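Local coordinates for MxaA (Stigmatella aurantiaca, PDB 4W4T), which reduces and releases the finished chain from the myxalamid PKS-NRPS assembly line, this chain being its NADPH-binding terminal reductase domain, at residues Ala36-Glu41 with Glu226-Glu231; Thr180-Leu185 with Arg235-Thr240. All coordinates share one frame; numbering follows the deposited sequence.

Contact 1: Ala36-Glu41 with Glu226-Glu231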
loop_
_atom_site.group_PDB
_atom_site.type_symbol
_atom_site.label_atom_id
_atom_site.label_comp_id
_atom_site.label_asym_id
_atom_site.label_seq_id
_atom_site.Cartn_x
_atom_site.Cartn_y
_atom_site.Cartn_z
ATOM N N ALA A 36 -14.037 16.654 17.700
ATOM C CA ALA A 36 -15.071 17.516 17.124
ATOM C C ALA A 36 -15.496 18.633 18.080
ATOM O O ALA A 36 -16.287 19.490 17.714
ATOM C CB ALA A 36 -16.288 16.686 16.709
ATOM N N VAL A 37 -14.975 18.620 19.305
ATOM C CA VAL A 37 -15.264 19.691 20.252
ATOM C C VAL A 37 -14.354 20.876 19.973
ATOM O O VAL A 37 -13.137 20.754 20.017
ATOM C CB VAL A 37 -15.095 19.217 21.702
ATOM C CG1 VAL A 37 -15.253 20.374 22.675
ATOM C CG2 VAL A 37 -16.101 18.114 22.001
ATOM N N LEU A 38 -14.953 22.025 19.669
ATOM C CA LEU A 38 -14.186 23.214 19.311
ATOM C C LEU A 38 -13.760 23.996 20.560
ATOM O O LEU A 38 -14.609 24.358 21.380
ATOM C CB LEU A 38 -15.007 24.113 18.384
ATOM C CG LEU A 38 -14.294 25.327 17.788
ATOM C CD1 LEU A 38 -13.089 24.896 16.968
ATOM C CD2 LEU A 38 -15.254 26.132 16.942
ATOM N N ASP A 39 -12.454 24.239 20.686
ATOM C CA ASP A 39 -11.886 24.984 21.816
ATOM C C ASP A 39 -12.716 26.219 22.122
ATOM O O ASP A 39 -13.122 26.941 21.209
ATOM C CB ASP A 39 -10.456 25.403 21.521
ATOM C CG ASP A 39 -9.529 24.229 21.353
ATOM O OD1 ASP A 39 -9.845 23.131 21.866
ATOM O OD2 ASP A 39 -8.478 24.398 20.702
ATOM N N ALA A 40 -12.957 26.455 23.408
ATOM C CA ALA A 40 -13.860 27.517 23.846
ATOM C C ALA A 40 -13.440 28.900 23.373
ATOM O O ALA A 40 -14.295 29.756 23.123
ATOM C CB ALA A 40 -13.975 27.503 25.371
ATOM N N GLU A 41 -12.138 29.124 23.239
ATOM C CA GLU A 41 -11.652 30.456 22.899
ATOM C C GLU A 41 -11.827 30.766 21.416
ATOM O O GLU A 41 -11.763 31.927 21.015
ATOM C CB GLU A 41 -10.184 30.628 23.291
ATOM C CG GLU A 41 -9.184 29.844 22.456
ATOM C CD GLU A 41 -8.882 28.465 23.019
ATOM O OE1 GLU A 41 -9.687 27.961 23.834
ATOM O OE2 GLU A 41 -7.836 27.881 22.641
ATOM N N GLU A 226 -15.639 19.041 9.577
ATOM C CA GLU A 226 -16.882 19.754 9.291
ATOM C C GLU A 226 -17.662 20.022 10.573
ATOM O O GLU A 226 -18.302 21.064 10.689
ATOM C CB GLU A 226 -17.749 18.982 8.285
ATOM C CG GLU A 226 -18.623 19.910 7.432
ATOM C CD GLU A 226 -19.663 19.142 6.649
ATOM O OE1 GLU A 226 -19.368 18.744 5.509
ATOM O OE2 GLU A 226 -20.764 18.931 7.190
ATOM N N LYS A 227 -17.596 19.110 11.540
ATOM C CA LYS A 227 -18.197 19.367 12.860
ATOM C C LYS A 227 -17.608 20.622 13.509
ATOM O O LYS A 227 -18.341 21.447 14.065
ATOM C CB LYS A 227 -18.012 18.170 13.792
ATOM C CG LYS A 227 -18.769 16.923 13.352
ATOM C CD LYS A 227 -20.254 17.061 13.602
ATOM C CE LYS A 227 -20.602 16.702 15.033
ATOM N NZ LYS A 227 -22.082 16.785 15.230
ATOM N N LEU A 228 -16.290 20.773 13.422
ATOM C CA LEU A 228 -15.623 21.944 13.997
ATOM C C LEU A 228 -16.120 23.215 13.333
ATOM O O LEU A 228 -16.400 24.208 14.006
ATOM C CB LEU A 228 -14.109 21.843 13.852
ATOM C CG LEU A 228 -13.425 20.792 14.726
ATOM C CD1 LEU A 228 -11.929 20.793 14.458
ATOM C CD2 LEU A 228 -13.699 21.054 16.201
ATOM N N VAL A 229 -16.246 23.160 12.008
ATOM C CA VAL A 229 -16.672 24.318 11.237
ATOM C C VAL A 229 -18.129 24.660 11.562
ATOM O O VAL A 229 -18.490 25.835 11.715
ATOM C CB VAL A 229 -16.487 24.073 9.724
ATOM C CG1 VAL A 229 -17.126 25.189 8.916
ATOM C CG2 VAL A 229 -15.011 23.979 9.388
ATOM N N ARG A 230 -18.963 23.637 11.705
ATOM C CA ARG A 230 -20.355 23.877 12.087
ATOM C C ARG A 230 -20.479 24.534 13.471
ATOM O O ARG A 230 -21.281 25.454 13.660
ATOM C CB ARG A 230 -21.152 22.575 12.022
ATOM C CG ARG A 230 -21.358 22.118 10.575
ATOM C CD ARG A 230 -22.365 20.989 10.407
ATOM N NE ARG A 230 -22.392 20.599 8.991
ATOM C CZ ARG A 230 -23.108 21.226 8.064
ATOM N NH1 ARG A 230 -23.881 22.253 8.410
ATOM N NH2 ARG A 230 -23.058 20.837 6.795
ATOM N N GLU A 231 -19.684 24.088 14.436
ATOM C CA GLU A 231 -19.727 24.726 15.754
ATOM C C GLU A 231 -19.292 26.188 15.684
ATOM O O GLU A 231 -19.839 27.031 16.390
ATOM C CB GLU A 231 -18.855 23.970 16.764
ATOM C CG GLU A 231 -18.722 24.653 18.144
ATOM C CD GLU A 231 -20.055 24.838 18.891
ATOM O OE1 GLU A 231 -21.061 24.203 18.517
ATOM O OE2 GLU A 231 -20.093 25.634 19.860
#
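E231 OE2 is gripped by two arginines, in salt bridges to R234 NH2 and R235 NE, while the CG of the same side chain crosses L38, 3.8 Å from L38 CB. The residue type suits a place where an apolar neighbour and arginines meet: its methylenes pack on a leucine, and its charge is spent on the arginines near the end of helix 217-234. With CG anti to the backbone N (chi1 174°) and a bend at chi2, the chain meets L38 with its hydrocarbon part rather than driving the charge into it. L38 also faces the helix, and its two methyls divide the work. CD2 approaches the carbonyl oxygen L228 O at 3.7 Å, and CD1 meets L228 CD2 at 4.0 Å. That same L228 methyl extends to the loop backbone, coming within 3.4 Å of A36 O. Both leucines also touch L174 of helix 159-177, so each suits a buried, apolar place. A36, at the upstream end, sets its CB against K227 CB at 3.7 Å; the small methyl lets the loop come close, while the bent lysine chain leads its ammonium away. One turn links E226 and R230, four residues apart: NE and NH2 of R230 both hold E226 OE2, with NE the nearer at 2.9 Å, and the two nitrogens arrive from the same face of the carboxylate. R243 is a further salt-bridge partner of that oxygen, which suits a buried acid. No hydrogen bond joins the two segments; the loop following helix 28-35 rests on the helix through carbon contacts. That helix carries Y218 and K222, NADPH-binding residues with the YxxxK spacing of the short-chain dehydrogenase/reductase Rossmann fold.

Contact 2: Thr180-Leu185 with Arg235-Thr240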
loop_
_atom_site.group_PDB
_atom_site.type_symbol
_atom_site.label_atom_id
_atom_site.label_comp_id
_atom_site.label_asym_id
_atom_site.label_seq_id
_atom_site.Cartn_x
_atom_site.Cartn_y
_atom_site.Cartn_z
ATOM N N THR A 180 -8.343 38.629 16.154
ATOM C CA THR A 180 -8.222 40.043 15.823
ATOM C C THR A 180 -9.521 40.578 15.243
ATOM O O THR A 180 -10.189 41.417 15.849
ATOM C CB THR A 180 -7.082 40.292 14.819
ATOM O OG1 THR A 180 -5.855 39.771 15.345
ATOM C CG2 THR A 180 -6.923 41.781 14.553
ATOM N N ARG A 181 -9.875 40.083 14.064
ATOM C CA ARG A 181 -11.105 40.493 13.395
ATOM C C ARG A 181 -11.714 39.333 12.613
ATOM O O ARG A 181 -11.000 38.488 12.075
ATOM C CB ARG A 181 -10.853 41.678 12.473
ATOM C CG ARG A 181 -9.828 41.452 11.374
ATOM C CD ARG A 181 -9.638 42.773 10.637
ATOM N NE ARG A 181 -8.773 42.703 9.474
ATOM C CZ ARG A 181 -9.212 42.450 8.247
ATOM N NH1 ARG A 181 -10.503 42.220 8.053
ATOM N NH2 ARG A 181 -8.370 42.432 7.226
ATOM N N ILE A 182 -13.039 39.312 12.575
ATOM C CA ILE A 182 -13.797 38.212 11.981
ATOM C C ILE A 182 -13.554 38.058 10.491
ATOM O O ILE A 182 -13.559 39.036 9.737
ATOM C CB ILE A 182 -15.307 38.394 12.229
ATOM C CG1 ILE A 182 -15.587 38.441 13.728
ATOM C CG2 ILE A 182 -16.122 37.268 11.549
ATOM C CD1 ILE A 182 -14.896 37.330 14.492
ATOM N N LYS A 183 -13.331 36.812 10.068
ATOM C CA LYS A 183 -13.085 36.503 8.675
ATOM C C LYS A 183 -14.032 35.401 8.202
ATOM O O LYS A 183 -13.972 34.273 8.693
ATOM C CB LYS A 183 -11.630 36.073 8.461
ATOM C CG LYS A 183 -10.609 37.030 9.063
ATOM C CD LYS A 183 -9.193 36.499 8.924
ATOM C CE LYS A 183 -8.181 37.353 9.744
ATOM N NZ LYS A 183 -8.507 37.367 11.202
ATOM N N PRO A 184 -14.913 35.724 7.247
ATOM C CA PRO A 184 -15.755 34.659 6.694
ATOM C C PRO A 184 -14.921 33.510 6.143
ATOM O O PRO A 184 -13.811 33.696 5.604
ATOM C CB PRO A 184 -16.532 35.367 5.580
ATOM C CG PRO A 184 -16.629 36.786 6.067
ATOM C CD PRO A 184 -15.291 37.050 6.730
ATOM N N LEU A 185 -15.474 32.314 6.294
ATOM C CA LEU A 185 -14.782 31.097 5.933
ATOM C C LEU A 185 -15.574 30.293 4.911
ATOM O O LEU A 185 -16.712 29.912 5.161
ATOM C CB LEU A 185 -14.532 30.250 7.172
ATOM C CG LEU A 185 -14.086 28.825 6.840
ATOM C CD1 LEU A 185 -12.691 28.831 6.223
ATOM C CD2 LEU A 185 -14.149 27.966 8.080
ATOM N N ARG A 235 -21.457 29.471 16.610
ATOM C CA ARG A 235 -20.960 30.535 17.483
ATOM C C ARG A 235 -20.980 31.905 16.804
ATOM O O ARG A 235 -20.654 32.916 17.433
ATOM C CB ARG A 235 -19.552 30.198 17.963
ATOM C CG ARG A 235 -19.500 28.990 18.888
ATOM C CD ARG A 235 -18.086 28.685 19.339
ATOM N NE ARG A 235 -18.033 27.408 20.031
ATOM C CZ ARG A 235 -16.922 26.843 20.483
ATOM N NH1 ARG A 235 -15.750 27.436 20.311
ATOM N NH2 ARG A 235 -16.987 25.671 21.099
ATOM N N GLY A 236 -21.363 31.944 15.528
ATOM C CA GLY A 236 -21.538 33.210 14.834
ATOM C C GLY A 236 -20.537 33.548 13.741
ATOM O O GLY A 236 -20.629 34.607 13.113
ATOM N N LEU A 237 -19.561 32.673 13.519
ATOM C CA LEU A 237 -18.669 32.831 12.374
ATOM C C LEU A 237 -19.455 32.632 11.079
ATOM O O LEU A 237 -20.181 31.640 10.942
ATOM C CB LEU A 237 -17.510 31.824 12.438
ATOM C CG LEU A 237 -16.434 31.993 11.363
ATOM C CD1 LEU A 237 -15.680 33.305 11.587
ATOM C CD2 LEU A 237 -15.470 30.797 11.374
ATOM N N PRO A 238 -19.330 33.578 10.133
ATOM C CA PRO A 238 -19.954 33.367 8.823
ATOM C C PRO A 238 -19.193 32.310 8.036
ATOM O O PRO A 238 -17.996 32.459 7.774
ATOM C CB PRO A 238 -19.850 34.734 8.144
ATOM C CG PRO A 238 -19.583 35.716 9.256
ATOM C CD PRO A 238 -18.767 34.934 10.255
ATOM N N VAL A 239 -19.903 31.256 7.657
ATOM C CA VAL A 239 -19.297 30.094 7.026
ATOM C C VAL A 239 -20.151 29.625 5.861
ATOM O O VAL A 239 -21.367 29.650 5.949
ATOM C CB VAL A 239 -19.152 28.924 8.024
ATOM C CG1 VAL A 239 -18.726 27.675 7.318
ATOM C CG2 VAL A 239 -18.161 29.271 9.148
ATOM N N THR A 240 -19.508 29.203 4.779
ATOM C CA THR A 240 -20.185 28.402 3.762
ATOM C C THR A 240 -19.521 27.026 3.761
ATOM O O THR A 240 -18.293 26.907 3.904
ATOM C CB THR A 240 -20.125 29.053 2.359
ATOM O OG1 THR A 240 -18.819 28.896 1.790
ATOM C CG2 THR A 240 -20.438 30.519 2.442
#
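L185 and V239 form a parallel beta bridge, their segments running in directions only 22° apart, where strands 185-188 and 239-248 begin side by side. Helix 217-234 lies between these strands in the chain, a beta-alpha-beta crossover of the Rossmann fold. L185 straddles V239: its N donates to P238 O at 2.9 Å, and its O accepts from T240 N, also at 2.9 Å. P238 can serve here because only its carbonyl is needed. G236 supplies the turn from helix to strand; its positive phi (111°) belongs to a Schellman motif, a conformation that a residue with a CB would adopt at a cost. Ahead of the bridge the side chains close the seam. The side chains of I182 and P238 cross at about a right angle, and I182 CG2, placed anti to the backbone N, touches P238 CD at 3.8 Å. The same methyl lies 4.0 Å from L237 CD1, the two side chains sliding past each other in opposite directions. L237 needs its full length, since CD1 also comes to within 3.5 Å of K183 O. Its other neighbours include L174 and A177 of helix 159-177, an apolar setting that suits a leucine. L185 and V239 point to the same face of the sheet, L185 CB lying 4.2 Å from V239 CG2; beta-branched valine fits an extended strand. V239 turns its backbone to G305, while T240 OG1 is hydrogen-bonded to H186 ND1. K183 instead points its CB away from the partner segment and curls its ammonium back. K183 NZ donates to R181 O at 2.9 Å, in the carbonyl plane, and bonds as well to S140 O and to L176 O, near the end of helix 159-177.

The centres of contact 1 and contact 2 lie about 13 Å apart, and helix 217-234 runs into strand 239-248 to connect them. R235 ties them directly: its NH2 lies 2.7 Å from L38 O and its NH1 2.8 Å from D39 O, both probable hydrogen bonds, so the guanidinium just past the helix clasps the loop of contact 1. Between helix and strand, V229 CG1 packs on V239 CG1 at 3.4 Å. No NADPH-binding residue lies in either contact; the site, empty in this chain, is set back from both: the K227 side chain is about 9 Å from that of K222, and that of L185 about 9 Å from those of N149 and I124.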